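Local atomic coordinates of malate dehydrogenase (Pyrococcus horikoshii, PDB entry 1V9N), a protein that catalyses the NAD-dependent oxidation of (S)-malate to oxaloacetate, working as a homodimer of the LDH2/MDH2 oxidoreductase family. Residues Ser21-Val24 against Arg25-Lys29; Asp65-Ser69 against Gly70-Leu74; Met283-Ile287 against Glu288-Pro292; Ile338-Tyr341 against Arg342-Glu346; Glu350-Arg354 against Val355-Gly359. All blocks are in the same frame, centred on the assembly; numbering follows the deposited sequence.

Contact 1: Ser21-Val24 against Arg25-Lys29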
loop_
_atom_site.group_PDB
_atom_site.type_symbol
_atom_site.label_atom_id
_atom_site.label_comp_id
_atom_site.label_asym_id
_atom_site.label_seq_id
_atom_site.Cartn_x
_atom_site.Cartn_y
_atom_site.Cartn_z
ATOM N N SER A 21 18.802 2.521 -28.816
ATOM C CA SER A 21 20.198 2.719 -29.207
ATOM C C SER A 21 20.619 4.177 -29.032
ATOM O O SER A 21 21.767 4.467 -28.719
ATOM C CB SER A 21 20.413 2.287 -30.662
ATOM O OG SER A 21 19.640 3.082 -31.543
ATOM N N PHE A 22 19.680 5.089 -29.240
ATOM C CA PHE A 22 19.963 6.505 -29.076
ATOM C C PHE A 22 20.381 6.767 -27.631
ATOM O O PHE A 22 21.467 7.294 -27.375
ATOM C CB PHE A 22 18.726 7.335 -29.408
ATOM C CG PHE A 22 18.835 8.768 -28.979
ATOM C CD1 PHE A 22 19.742 9.625 -29.591
ATOM C CD2 PHE A 22 18.062 9.251 -27.928
ATOM C CE1 PHE A 22 19.879 10.938 -29.161
ATOM C CE2 PHE A 22 18.193 10.567 -27.490
ATOM C CZ PHE A 22 19.102 11.409 -28.106
ATOM N N ILE A 23 19.516 6.389 -26.691
ATOM C CA ILE A 23 19.788 6.580 -25.270
ATOM C C ILE A 23 21.150 6.012 -24.898
ATOM O O ILE A 23 21.925 6.656 -24.193
ATOM C CB ILE A 23 18.702 5.901 -24.388
ATOM C CG1 ILE A 23 17.346 6.559 -24.640
ATOM C CG2 ILE A 23 19.067 6.019 -22.907
ATOM C CD1 ILE A 23 16.181 5.819 -24.004
ATOM N N VAL A 24 21.436 4.805 -25.378
ATOM C CA VAL A 24 22.709 4.149 -25.092
ATOM C C VAL A 24 23.894 4.936 -25.661
ATOM O O VAL A 24 24.960 4.990 -25.040
ATOM C CB VAL A 24 22.725 2.698 -25.647
ATOM C CG1 VAL A 24 24.114 2.093 -25.498
ATOM C CG2 VAL A 24 21.708 1.844 -24.888
ATOM N N ARG A 25 23.708 5.542 -26.833
ATOM C CA ARG A 25 24.772 6.335 -27.456
ATOM C C ARG A 25 25.120 7.527 -26.576
ATOM O O ARG A 25 26.286 7.771 -26.267
ATOM C CB ARG A 25 24.340 6.873 -28.826
ATOM C CG ARG A 25 24.489 5.914 -29.985
ATOM C CD ARG A 25 24.571 6.686 -31.299
ATOM N NE ARG A 25 23.333 7.376 -31.641
ATOM C CZ ARG A 25 22.208 6.758 -31.990
ATOM N NH1 ARG A 25 22.166 5.434 -32.040
ATOM N NH2 ARG A 25 21.126 7.462 -32.297
ATOM N N VAL A 26 24.094 8.275 -26.191
ATOM C CA VAL A 26 24.267 9.454 -25.355
ATOM C C VAL A 26 24.943 9.118 -24.028
ATOM O O VAL A 26 25.934 9.746 -23.647
ATOM C CB VAL A 26 22.906 10.123 -25.059
ATOM C CG1 VAL A 26 23.092 11.288 -24.092
ATOM C CG2 VAL A 26 22.266 10.600 -26.349
ATOM N N LEU A 27 24.413 8.116 -23.334
ATOM C CA LEU A 27 24.948 7.723 -22.036
ATOM C C LEU A 27 26.386 7.222 -22.076
ATOM O O LEU A 27 27.189 7.593 -21.219
ATOM C CB LEU A 27 24.036 6.676 -21.385
ATOM C CG LEU A 27 22.617 7.171 -21.066
ATOM C CD1 LEU A 27 21.809 6.037 -20.457
ATOM C CD2 LEU A 27 22.672 8.359 -20.096
ATOM N N THR A 28 26.722 6.382 -23.052
ATOM C CA THR A 28 28.085 5.876 -23.137
ATOM C C THR A 28 29.052 6.994 -23.523
ATOM O O THR A 28 30.199 6.995 -23.097
ATOM C CB THR A 28 28.208 4.699 -24.139
ATOM O OG1 THR A 28 27.654 5.067 -25.409
ATOM C CG2 THR A 28 27.478 3.478 -23.593
ATOM N N LYS A 29 28.578 7.949 -24.318
ATOM C CA LYS A 29 29.400 9.093 -24.729
ATOM C C LYS A 29 29.747 9.939 -23.496
ATOM O O LYS A 29 30.773 10.619 -23.461
ATOM C CB LYS A 29 28.637 9.959 -25.739
ATOM C CG LYS A 29 29.404 11.190 -26.237
ATOM C CD LYS A 29 30.599 10.793 -27.088
ATOM C CE LYS A 29 31.358 12.013 -27.592
ATOM N NZ LYS A 29 32.535 11.619 -28.404
HETATM O O HOH W 1 19.203 5.590 -32.993
#
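The guanidinium of Arg25 folds back by one helical turn onto Ser21 and Phe22. Its NH2 lies close to the plane of the Phe22 ring, 3.7 Å from CD1, so it meets the ring at its edge; the two planes are 65° apart. One face of the guanidinium lies over Phe22 CA. NH1 makes only a weak hydrogen bond with Ser21 OG at 3.5 Å; a water joins the pair more closely, accepting from Arg25 NH2 at 2.8 Å and donating to Ser21 OG. The arginine reaches this far back because its chain bends at chi3 (-67°). A methyl covers a face of the Phe22 ring: Val26 CG2 makes a CH-pi contact 4.0 Å from the centroid. Farther round the helix, Ile23 CG2 and Leu27 CD1 pack side by side at 3.7 Å. Threonine suits position 28 because OG1 turns back to Val24 O at 2.7 Å, and that carbonyl also accepts from Thr28 N. In the second shell, Arg18 O holds Ser21 OG, while Glu358 O takes a hydrogen bond from Arg25 NH2. The apolar residues of helix 16-29 face three helices: Phe22 and Val26 meet helix 342-355, Ile23 and Leu27 meet helix 34-49, and all four also touch helix 60-69.

Contact 2: Asp65-Ser69 against Gly70-Leu74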
loop_
_atom_site.group_PDB
_atom_site.type_symbol
_atom_site.label_atom_id
_atom_site.label_comp_id
_atom_site.label_asym_id
_atom_site.label_seq_id
_atom_site.Cartn_x
_atom_site.Cartn_y
_atom_site.Cartn_z
ATOM N N ASP A 65 22.081 15.990 -17.343
ATOM C CA ASP A 65 22.535 17.107 -16.518
ATOM C C ASP A 65 23.170 16.616 -15.219
ATOM O O ASP A 65 24.160 17.175 -14.754
ATOM C CB ASP A 65 21.376 18.050 -16.192
ATOM C CG ASP A 65 20.878 18.806 -17.412
ATOM O OD1 ASP A 65 21.673 18.996 -18.362
ATOM O OD2 ASP A 65 19.700 19.225 -17.417
ATOM N N GLY A 66 22.591 15.572 -14.637
ATOM C CA GLY A 66 23.131 15.035 -13.400
ATOM C C GLY A 66 24.509 14.442 -13.605
ATOM O O GLY A 66 25.375 14.548 -12.744
ATOM N N ILE A 67 24.719 13.818 -14.756
ATOM C CA ILE A 67 26.010 13.212 -15.061
ATOM C C ILE A 67 27.061 14.301 -15.269
ATOM O O ILE A 67 28.172 14.232 -14.738
ATOM C CB ILE A 67 25.908 12.333 -16.326
ATOM C CG1 ILE A 67 25.152 11.042 -15.986
ATOM C CG2 ILE A 67 27.298 12.034 -16.877
ATOM C CD1 ILE A 67 24.786 10.195 -17.199
ATOM N N ILE A 68 26.692 15.316 -16.038
ATOM C CA ILE A 68 27.590 16.425 -16.321
ATOM C C ILE A 68 27.926 17.235 -15.062
ATOM O O ILE A 68 29.052 17.709 -14.905
ATOM C CB ILE A 68 26.970 17.342 -17.403
ATOM C CG1 ILE A 68 26.983 16.610 -18.748
ATOM C CG2 ILE A 68 27.717 18.675 -17.469
ATOM C CD1 ILE A 68 26.286 17.358 -19.881
ATOM N N SER A 69 26.967 17.377 -14.154
ATOM C CA SER A 69 27.216 18.150 -12.938
ATOM C C SER A 69 27.859 17.346 -11.808
ATOM O O SER A 69 28.204 17.903 -10.762
ATOM C CB SER A 69 25.914 18.759 -12.424
ATOM O OG SER A 69 25.133 17.773 -11.782
ATOM N N GLY A 70 28.017 16.040 -12.007
ATOM C CA GLY A 70 28.607 15.213 -10.967
ATOM C C GLY A 70 27.572 14.792 -9.932
ATOM O O GLY A 70 27.916 14.232 -8.883
ATOM N N GLY A 71 26.303 15.067 -10.223
ATOM C CA GLY A 71 25.230 14.697 -9.314
ATOM C C GLY A 71 24.908 13.216 -9.425
ATOM O O GLY A 71 24.192 12.656 -8.593
ATOM N N VAL A 72 25.436 12.584 -10.469
ATOM C CA VAL A 72 25.251 11.157 -10.704
ATOM C C VAL A 72 26.644 10.538 -10.827
ATOM O O VAL A 72 27.444 10.964 -11.655
ATOM C CB VAL A 72 24.460 10.896 -12.013
ATOM C CG1 VAL A 72 24.426 9.402 -12.314
ATOM C CG2 VAL A 72 23.045 11.426 -11.884
ATOM N N ASN A 73 26.934 9.545 -9.994
ATOM C CA ASN A 73 28.232 8.872 -10.000
ATOM C C ASN A 73 28.285 7.883 -11.169
ATOM O O ASN A 73 27.421 7.017 -11.290
ATOM C CB ASN A 73 28.429 8.125 -8.675
ATOM C CG ASN A 73 29.851 7.606 -8.489
ATOM O OD1 ASN A 73 30.564 7.331 -9.455
ATOM N ND2 ASN A 73 30.257 7.448 -7.233
ATOM N N LEU A 74 29.299 8.015 -12.021
ATOM C CA LEU A 74 29.452 7.132 -13.176
ATOM C C LEU A 74 29.894 5.720 -12.794
ATOM O O LEU A 74 29.520 4.748 -13.448
ATOM C CB LEU A 74 30.458 7.726 -14.170
ATOM C CG LEU A 74 30.014 8.965 -14.948
ATOM C CD1 LEU A 74 31.155 9.482 -15.804
ATOM C CD2 LEU A 74 28.827 8.614 -15.818
HETATM O O HOH W 2 29.224 12.242 -13.075
#
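A Schellman motif ends helix 60-69, with Gly70 as the first residue to leave helical angles and Gly66 and Ile67 supplying the carbonyls of the last turn. Gly70 N donates to Ile67 O at 3.3 Å, coming from well above the carbonyl plane, and Gly71 N makes a weak bond to Gly66 O at 2.7 Å. Val72 N adds a second weak bond to Gly66 O. Glycine suits position 70 because phi is 83°, where a CB would press on the carbonyl oxygen of Ser69. Position 66 is restricted for another reason: a CB there would clash with Val72 CG2, which lies against the Gly66 backbone. Beyond the turn, the chain folds back over the helix. Ile67 CG1 meets Val72 CB at 4.0 Å, the two side chains crossing at a slant, while Ile67 CG2 touches Leu74 CD2 at 3.9 Å with the chains nearly perpendicular. Branched aliphatic residues suit this seam, buried at Ile67 and Val72 and less so at Leu74; Val32 extends it beside Ile67. Ser69 OG has its main partner in Ser272 O and accepts a weak bond from Gly71 N. A water bridges the two arms of the turn, donating to Ile67 O at 2.8 Å and to Val72 O at 2.6 Å.

Contact 3: Met283-Ile287 against Glu288-Pro292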
loop_
_atom_site.group_PDB
_atom_site.type_symbol
_atom_site.label_atom_id
_atom_site.label_comp_id
_atom_site.label_asym_id
_atom_site.label_seq_id
_atom_site.Cartn_x
_atom_site.Cartn_y
_atom_site.Cartn_z
HETATM N N MSE A 283 11.124 -5.697 -2.391
HETATM C CA MSE A 283 10.715 -6.885 -1.671
HETATM C C MSE A 283 10.280 -7.964 -2.646
HETATM O O MSE A 283 9.497 -7.714 -3.568
HETATM C CB MSE A 283 9.568 -6.564 -0.723
HETATM C CG MSE A 283 9.101 -7.749 0.089
HETATM SE SE MSE A 283 7.614 -7.246 1.185
HETATM C CE MSE A 283 6.361 -8.630 0.685
ATOM N N VAL A 284 10.790 -9.169 -2.432
ATOM C CA VAL A 284 10.456 -10.291 -3.292
ATOM C C VAL A 284 9.980 -11.457 -2.451
ATOM O O VAL A 284 10.546 -11.761 -1.401
ATOM C CB VAL A 284 11.684 -10.753 -4.117
ATOM C CG1 VAL A 284 11.310 -11.919 -5.025
ATOM C CG2 VAL A 284 12.217 -9.594 -4.928
ATOM N N ILE A 285 8.919 -12.103 -2.913
ATOM C CA ILE A 285 8.398 -13.265 -2.228
ATOM C C ILE A 285 8.476 -14.405 -3.228
ATOM O O ILE A 285 7.882 -14.332 -4.304
ATOM C CB ILE A 285 6.929 -13.063 -1.791
ATOM C CG1 ILE A 285 6.835 -11.933 -0.757
ATOM C CG2 ILE A 285 6.383 -14.357 -1.194
ATOM C CD1 ILE A 285 5.404 -11.638 -0.292
ATOM N N ASP A 286 9.233 -15.446 -2.897
ATOM C CA ASP A 286 9.339 -16.586 -3.800
ATOM C C ASP A 286 8.087 -17.431 -3.617
ATOM O O ASP A 286 7.976 -18.215 -2.677
ATOM C CB ASP A 286 10.589 -17.420 -3.497
ATOM C CG ASP A 286 10.726 -18.617 -4.431
ATOM O OD1 ASP A 286 10.556 -18.446 -5.658
ATOM O OD2 ASP A 286 11.013 -19.728 -3.944
ATOM N N ILE A 287 7.137 -17.247 -4.521
ATOM C CA ILE A 287 5.873 -17.966 -4.467
ATOM C C ILE A 287 6.005 -19.464 -4.178
ATOM O O ILE A 287 5.279 -19.996 -3.346
ATOM C CB ILE A 287 5.100 -17.757 -5.785
ATOM C CG1 ILE A 287 4.703 -16.277 -5.904
ATOM C CG2 ILE A 287 3.863 -18.662 -5.830
ATOM C CD1 ILE A 287 4.224 -15.879 -7.293
ATOM N N GLU A 288 6.937 -20.130 -4.854
ATOM C CA GLU A 288 7.151 -21.574 -4.695
ATOM C C GLU A 288 7.347 -22.034 -3.243
ATOM O O GLU A 288 6.948 -23.140 -2.878
ATOM C CB GLU A 288 8.350 -22.012 -5.551
ATOM C CG GLU A 288 8.569 -23.527 -5.667
ATOM C CD GLU A 288 7.486 -24.243 -6.466
ATOM O OE1 GLU A 288 6.683 -23.571 -7.151
ATOM O OE2 GLU A 288 7.445 -25.489 -6.418
ATOM N N HIS A 289 7.970 -21.194 -2.421
ATOM C CA HIS A 289 8.194 -21.526 -1.015
ATOM C C HIS A 289 6.874 -21.572 -0.240
ATOM O O HIS A 289 6.812 -22.118 0.860
ATOM C CB HIS A 289 9.115 -20.495 -0.350
ATOM C CG HIS A 289 10.578 -20.778 -0.523
ATOM N ND1 HIS A 289 11.277 -20.441 -1.662
ATOM C CD2 HIS A 289 11.474 -21.366 0.307
ATOM C CE1 HIS A 289 12.541 -20.808 -1.527
ATOM N NE2 HIS A 289 12.685 -21.373 -0.341
ATOM N N PHE A 290 5.827 -20.988 -0.815
ATOM C CA PHE A 290 4.516 -20.956 -0.173
ATOM C C PHE A 290 3.558 -21.975 -0.775
ATOM O O PHE A 290 3.041 -22.837 -0.066
ATOM C CB PHE A 290 3.922 -19.550 -0.277
ATOM C CG PHE A 290 4.579 -18.553 0.627
ATOM C CD1 PHE A 290 4.004 -18.221 1.849
ATOM C CD2 PHE A 290 5.784 -17.961 0.270
ATOM C CE1 PHE A 290 4.619 -17.310 2.701
ATOM C CE2 PHE A 290 6.411 -17.048 1.120
ATOM C CZ PHE A 290 5.822 -16.723 2.338
ATOM N N ILE A 291 3.307 -21.867 -2.075
ATOM C CA ILE A 291 2.424 -22.807 -2.762
ATOM C C ILE A 291 2.974 -23.049 -4.160
ATOM O O ILE A 291 3.807 -22.285 -4.640
ATOM C CB ILE A 291 0.976 -22.261 -2.881
ATOM C CG1 ILE A 291 0.964 -20.982 -3.724
ATOM C CG2 ILE A 291 0.405 -21.992 -1.486
ATOM C CD1 ILE A 291 -0.431 -20.532 -4.118
ATOM N N PRO A 292 2.531 -24.127 -4.830
ATOM C CA PRO A 292 3.058 -24.360 -6.177
ATOM C C PRO A 292 2.794 -23.152 -7.067
ATOM O O PRO A 292 1.681 -22.616 -7.087
ATOM C CB PRO A 292 2.305 -25.608 -6.630
ATOM C CG PRO A 292 2.123 -26.368 -5.333
ATOM C CD PRO A 292 1.706 -25.264 -4.376
HETATM O O HOH W 3 8.282 -19.084 -7.240
#
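The His289 ring turns an edge to Asp286, with OD2 near the ring plane at ND1, and the carboxylate plane is rotated 70° from the imidazole. Hydrogen bonding runs from ND1 to OD2; the modelled 2.4 Å is very short, and its exact value is doubtful. The Phe290 ring has Asp286 O in plane at its edge, 3.7 Å from CD2, while Ile285 CG2 approaches CE2 obliquely at 3.5 Å. Tyr87 of the second subunit also meets this ring. Backbone bonds tighten the turn: His289 N donates to Asp286 O, and Ile287 O accepts from both Phe290 N and Ile291 N. The other carboxylate oxygen, OD1, receives a water that in turn accepts from Glu288 N. With Asp286 replaced by alanine, His289 ND1 is likely to lose its acceptor and the imidazole to turn more freely. As the aspartate is buried, both its oxygens need donors, and its negative charge would be expected to favour protonation of the histidine.

Contact 4: Ile338-Tyr341 against Arg342-Glu346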
loop_
_atom_site.group_PDB
_atom_site.type_symbol
_atom_site.label_atom_id
_atom_site.label_comp_id
_atom_site.label_asym_id
_atom_site.label_seq_id
_atom_site.Cartn_x
_atom_site.Cartn_y
_atom_site.Cartn_z
ATOM N N ILE A 338 7.165 3.870 -31.222
ATOM C CA ILE A 338 6.919 4.681 -30.033
ATOM C C ILE A 338 6.684 6.143 -30.392
ATOM O O ILE A 338 7.546 6.788 -30.981
ATOM C CB ILE A 338 8.116 4.622 -29.058
ATOM C CG1 ILE A 338 8.411 3.171 -28.680
ATOM C CG2 ILE A 338 7.821 5.465 -27.821
ATOM C CD1 ILE A 338 9.651 2.996 -27.839
ATOM N N PRO A 339 5.513 6.685 -30.033
ATOM C CA PRO A 339 5.183 8.081 -30.325
ATOM C C PRO A 339 5.859 9.055 -29.368
ATOM O O PRO A 339 5.632 9.012 -28.161
ATOM C CB PRO A 339 3.667 8.105 -30.191
ATOM C CG PRO A 339 3.433 7.129 -29.087
ATOM C CD PRO A 339 4.348 5.984 -29.463
ATOM N N ILE A 340 6.692 9.931 -29.918
ATOM C CA ILE A 340 7.396 10.925 -29.120
ATOM C C ILE A 340 6.939 12.320 -29.523
ATOM O O ILE A 340 6.970 12.677 -30.700
ATOM C CB ILE A 340 8.925 10.823 -29.319
ATOM C CG1 ILE A 340 9.408 9.432 -28.904
ATOM C CG2 ILE A 340 9.629 11.901 -28.505
ATOM C CD1 ILE A 340 10.898 9.224 -29.063
ATOM N N TYR A 341 6.512 13.102 -28.539
ATOM C CA TYR A 341 6.039 14.457 -28.772
ATOM C C TYR A 341 7.030 15.238 -29.637
ATOM O O TYR A 341 8.200 14.869 -29.743
ATOM C CB TYR A 341 5.830 15.158 -27.428
ATOM C CG TYR A 341 5.111 16.487 -27.508
ATOM C CD1 TYR A 341 3.846 16.584 -28.089
ATOM C CD2 TYR A 341 5.682 17.641 -26.974
ATOM C CE1 TYR A 341 3.166 17.800 -28.134
ATOM C CE2 TYR A 341 5.010 18.861 -27.013
ATOM C CZ TYR A 341 3.753 18.933 -27.594
ATOM O OH TYR A 341 3.089 20.138 -27.630
ATOM N N ARG A 342 6.552 16.315 -30.254
ATOM C CA ARG A 342 7.384 17.145 -31.118
ATOM C C ARG A 342 8.500 17.867 -30.368
ATOM O O ARG A 342 9.676 17.693 -30.684
ATOM C CB ARG A 342 6.516 18.171 -31.859
ATOM C CG ARG A 342 5.531 18.923 -30.970
ATOM C CD ARG A 342 4.784 20.030 -31.721
ATOM N NE ARG A 342 5.589 21.241 -31.895
ATOM C CZ ARG A 342 6.564 21.385 -32.788
ATOM N NH1 ARG A 342 6.874 20.395 -33.616
ATOM N NH2 ARG A 342 7.243 22.524 -32.846
ATOM N N LYS A 343 8.127 18.674 -29.381
ATOM C CA LYS A 343 9.099 19.428 -28.598
ATOM C C LYS A 343 10.121 18.539 -27.894
ATOM O O LYS A 343 11.275 18.934 -27.711
ATOM C CB LYS A 343 8.381 20.299 -27.564
ATOM C CG LYS A 343 7.569 21.434 -28.162
ATOM C CD LYS A 343 6.936 22.291 -27.076
ATOM C CE LYS A 343 6.171 23.463 -27.670
ATOM N NZ LYS A 343 5.555 24.314 -26.615
ATOM N N VAL A 344 9.696 17.346 -27.492
ATOM C CA VAL A 344 10.591 16.416 -26.813
ATOM C C VAL A 344 11.628 15.882 -27.790
ATOM O O VAL A 344 12.808 15.757 -27.452
ATOM C CB VAL A 344 9.810 15.231 -26.202
ATOM C CG1 VAL A 344 10.780 14.201 -25.630
ATOM C CG2 VAL A 344 8.878 15.738 -25.114
ATOM N N LEU A 345 11.183 15.571 -29.005
ATOM C CA LEU A 345 12.073 15.056 -30.037
ATOM C C LEU A 345 13.150 16.089 -30.371
ATOM O O LEU A 345 14.302 15.736 -30.622
ATOM C CB LEU A 345 11.277 14.712 -31.295
ATOM C CG LEU A 345 12.048 14.011 -32.415
ATOM C CD1 LEU A 345 12.581 12.677 -31.922
ATOM C CD2 LEU A 345 11.128 13.804 -33.609
ATOM N N GLU A 346 12.764 17.363 -30.374
ATOM C CA GLU A 346 13.697 18.451 -30.661
ATOM C C GLU A 346 14.731 18.474 -29.543
ATOM O O GLU A 346 15.933 18.595 -29.780
ATOM C CB GLU A 346 12.952 19.791 -30.703
ATOM C CG GLU A 346 11.921 19.904 -31.824
ATOM C CD GLU A 346 11.043 21.146 -31.705
ATOM O OE1 GLU A 346 10.248 21.406 -32.636
ATOM O OE2 GLU A 346 11.140 21.857 -30.680
#
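Tyr341 lays its ring against the first turn of helix 342-355, with Arg342 CG over the centre of one face in a CH-pi contact, 3.8 Å from the centroid and 10° off the normal. The arginine offers this methylene because CG sits between its backbone N and carbonyl carbon (chi1 48°). Lys343 runs alongside the ring in the same direction, its CB 3.7 Å from Tyr341 CE2. These ring contacts are the close-packed part. A large aromatic residue suits this corner, since its ring spans the aliphatic stems of two long charged side chains. Tyr341 CB also touches Val344 CG2 at 3.9 Å. Ile340 forms the buried apolar side and spans slightly longer distances, its CG2 meeting Val344 CG1 at 3.9 Å and, a little farther off, Leu345 CB; Leu19 of helix 16-29 lies against Ile340. The charged ends of Arg342, Lys343 and Glu346 make the solvent side, where Arg342 bends at chi3 and its NH2 forms a salt bridge with Glu346 OE1 at 3.2 Å. The Tyr341 ring also meets Tyr11 edge-to-face. Strand and helix segments turn by 86°, and Tyr341 O accepts Leu345 N at 3.2 Å. This is a strand-to-helix junction: Tyr341 is both the last residue of strand 338-341, which pairs antiparallel with strand 11-14, and the N-cap of helix 342-355.

Contact 5: Glu350-Arg354 against Val355-Gly359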
loop_
_atom_site.group_PDB
_atom_site.type_symbol
_atom_site.label_atom_id
_atom_site.label_comp_id
_atom_site.label_asym_id
_atom_site.label_seq_id
_atom_site.Cartn_x
_atom_site.Cartn_y
_atom_site.Cartn_z
ATOM N N GLU A 350 18.873 17.994 -29.640
ATOM C CA GLU A 350 19.750 19.033 -29.112
ATOM C C GLU A 350 20.757 18.363 -28.168
ATOM O O GLU A 350 21.942 18.706 -28.156
ATOM C CB GLU A 350 18.936 20.086 -28.359
ATOM C CG GLU A 350 19.768 21.157 -27.667
ATOM C CD GLU A 350 20.648 21.945 -28.630
ATOM O OE1 GLU A 350 21.592 21.352 -29.201
ATOM O OE2 GLU A 350 20.392 23.158 -28.814
ATOM N N ILE A 351 20.280 17.402 -27.380
ATOM C CA ILE A 351 21.147 16.665 -26.463
ATOM C C ILE A 351 22.198 15.922 -27.277
ATOM O O ILE A 351 23.375 15.882 -26.906
ATOM C CB ILE A 351 20.347 15.634 -25.624
ATOM C CG1 ILE A 351 19.506 16.358 -24.573
ATOM C CG2 ILE A 351 21.299 14.634 -24.967
ATOM C CD1 ILE A 351 18.677 15.421 -23.700
ATOM N N ALA A 352 21.767 15.335 -28.390
ATOM C CA ALA A 352 22.670 14.597 -29.266
ATOM C C ALA A 352 23.756 15.532 -29.817
ATOM O O ALA A 352 24.925 15.157 -29.908
ATOM C CB ALA A 352 21.884 13.966 -30.416
ATOM N N LYS A 353 23.360 16.748 -30.184
ATOM C CA LYS A 353 24.296 17.737 -30.717
ATOM C C LYS A 353 25.290 18.161 -29.636
ATOM O O LYS A 353 26.494 18.218 -29.877
ATOM C CB LYS A 353 23.535 18.966 -31.227
ATOM C CG LYS A 353 22.541 18.659 -32.335
ATOM C CD LYS A 353 21.613 19.831 -32.595
ATOM C CE LYS A 353 20.552 19.465 -33.624
ATOM N NZ LYS A 353 19.602 20.583 -33.869
ATOM N N ARG A 354 24.778 18.450 -28.443
ATOM C CA ARG A 354 25.621 18.864 -27.327
ATOM C C ARG A 354 26.706 17.845 -26.996
ATOM O O ARG A 354 27.880 18.195 -26.888
ATOM C CB ARG A 354 24.769 19.101 -26.076
ATOM C CG ARG A 354 25.573 19.485 -24.842
ATOM C CD ARG A 354 24.673 19.662 -23.620
ATOM N NE ARG A 354 25.391 20.226 -22.477
ATOM C CZ ARG A 354 24.980 20.132 -21.216
ATOM N NH1 ARG A 354 23.851 19.491 -20.929
ATOM N NH2 ARG A 354 25.693 20.677 -20.236
ATOM N N VAL A 355 26.312 16.586 -26.826
ATOM C CA VAL A 355 27.258 15.533 -26.477
ATOM C C VAL A 355 28.033 15.012 -27.681
ATOM O O VAL A 355 29.053 14.347 -27.527
ATOM C CB VAL A 355 26.542 14.348 -25.780
ATOM C CG1 VAL A 355 25.827 14.840 -24.535
ATOM C CG2 VAL A 355 25.558 13.688 -26.738
ATOM N N GLY A 356 27.540 15.299 -28.879
ATOM C CA GLY A 356 28.233 14.868 -30.080
ATOM C C GLY A 356 27.984 13.458 -30.581
ATOM O O GLY A 356 28.934 12.724 -30.842
ATOM N N VAL A 357 26.714 13.074 -30.713
ATOM C CA VAL A 357 26.354 11.748 -31.222
ATOM C C VAL A 357 25.183 11.868 -32.190
ATOM O O VAL A 357 24.499 12.891 -32.223
ATOM C CB VAL A 357 25.938 10.761 -30.084
ATOM C CG1 VAL A 357 27.088 10.559 -29.117
ATOM C CG2 VAL A 357 24.702 11.274 -29.361
ATOM N N GLU A 358 24.959 10.823 -32.983
ATOM C CA GLU A 358 23.852 10.814 -33.934
ATOM C C GLU A 358 22.544 10.898 -33.152
ATOM O O GLU A 358 22.359 10.185 -32.165
ATOM C CB GLU A 358 23.858 9.521 -34.759
ATOM C CG GLU A 358 22.806 9.491 -35.863
ATOM C CD GLU A 358 22.572 8.094 -36.424
ATOM O OE1 GLU A 358 23.565 7.386 -36.709
ATOM O OE2 GLU A 358 21.392 7.708 -36.586
ATOM N N GLY A 359 21.640 11.763 -33.601
ATOM C CA GLY A 359 20.363 11.918 -32.928
ATOM C C GLY A 359 19.309 10.944 -33.419
ATOM O O GLY A 359 19.618 9.809 -33.784
#
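Backbone hydrogen bonds join Ile351 and Ala352 to the residues that finish helix 342-355. Val355 N donates to Ile351 O at 3.0 Å in a regular helical bond. Val357 N then reaches back to Ala352 O at 2.9 Å, nearly straight at 168°, and Gly356 N makes two weak bonds, to Ala352 O and to Lys353 O. The Val357-to-Ala352 and Gly356-to-Lys353 pairs define a Schellman motif with Gly356 at C-prime; its phi of 84° suits glycine, since a CB would be jammed against the carbonyl oxygen of Val355. The remaining contacts are van der Waals. Ala352 CB lies 3.4 Å from Val357 O and 3.6 Å from Gly359 CA, while Val357 CG2 touches the same methyl at 4.0 Å. A small residue suits position 352 because the tail folds directly over it, with Phe22 of helix 16-29 also against it. Glycine fits at 359, where a CB would sit tightly on that methyl. With chi1 at -58°, Val355 places CG2 between its backbone N and carbonyl carbon, 3.1 Å from Ile351 O and also near Ala352 O. Shortening Val355 to an alanine removes both branches and is likely to open a gap beside Ile351 O, with only CB remaining near it.

How the contacts relate
Contacts 1, 2 and 5 touch one another. Leu27 CD2 of contact 1 packs on Ile67 CD1 of contact 2 at 4.0 Å, and contacts 1 and 5 have centres about 10 Å apart. Contact 5 also meets contact 2 through a long, weak ion pair, Arg354 NH1 to Asp65 OD1 at 3.4 Å. Contacts 4 and 5 lie at the two ends of helix 342-355, their centres about 15 Å apart. Contact 3 is remote, about 37 to 46 Å from the others between centres, and it meets the second subunit. The Val72 side chain of contact 2 is about 13 Å from a bound NADPH.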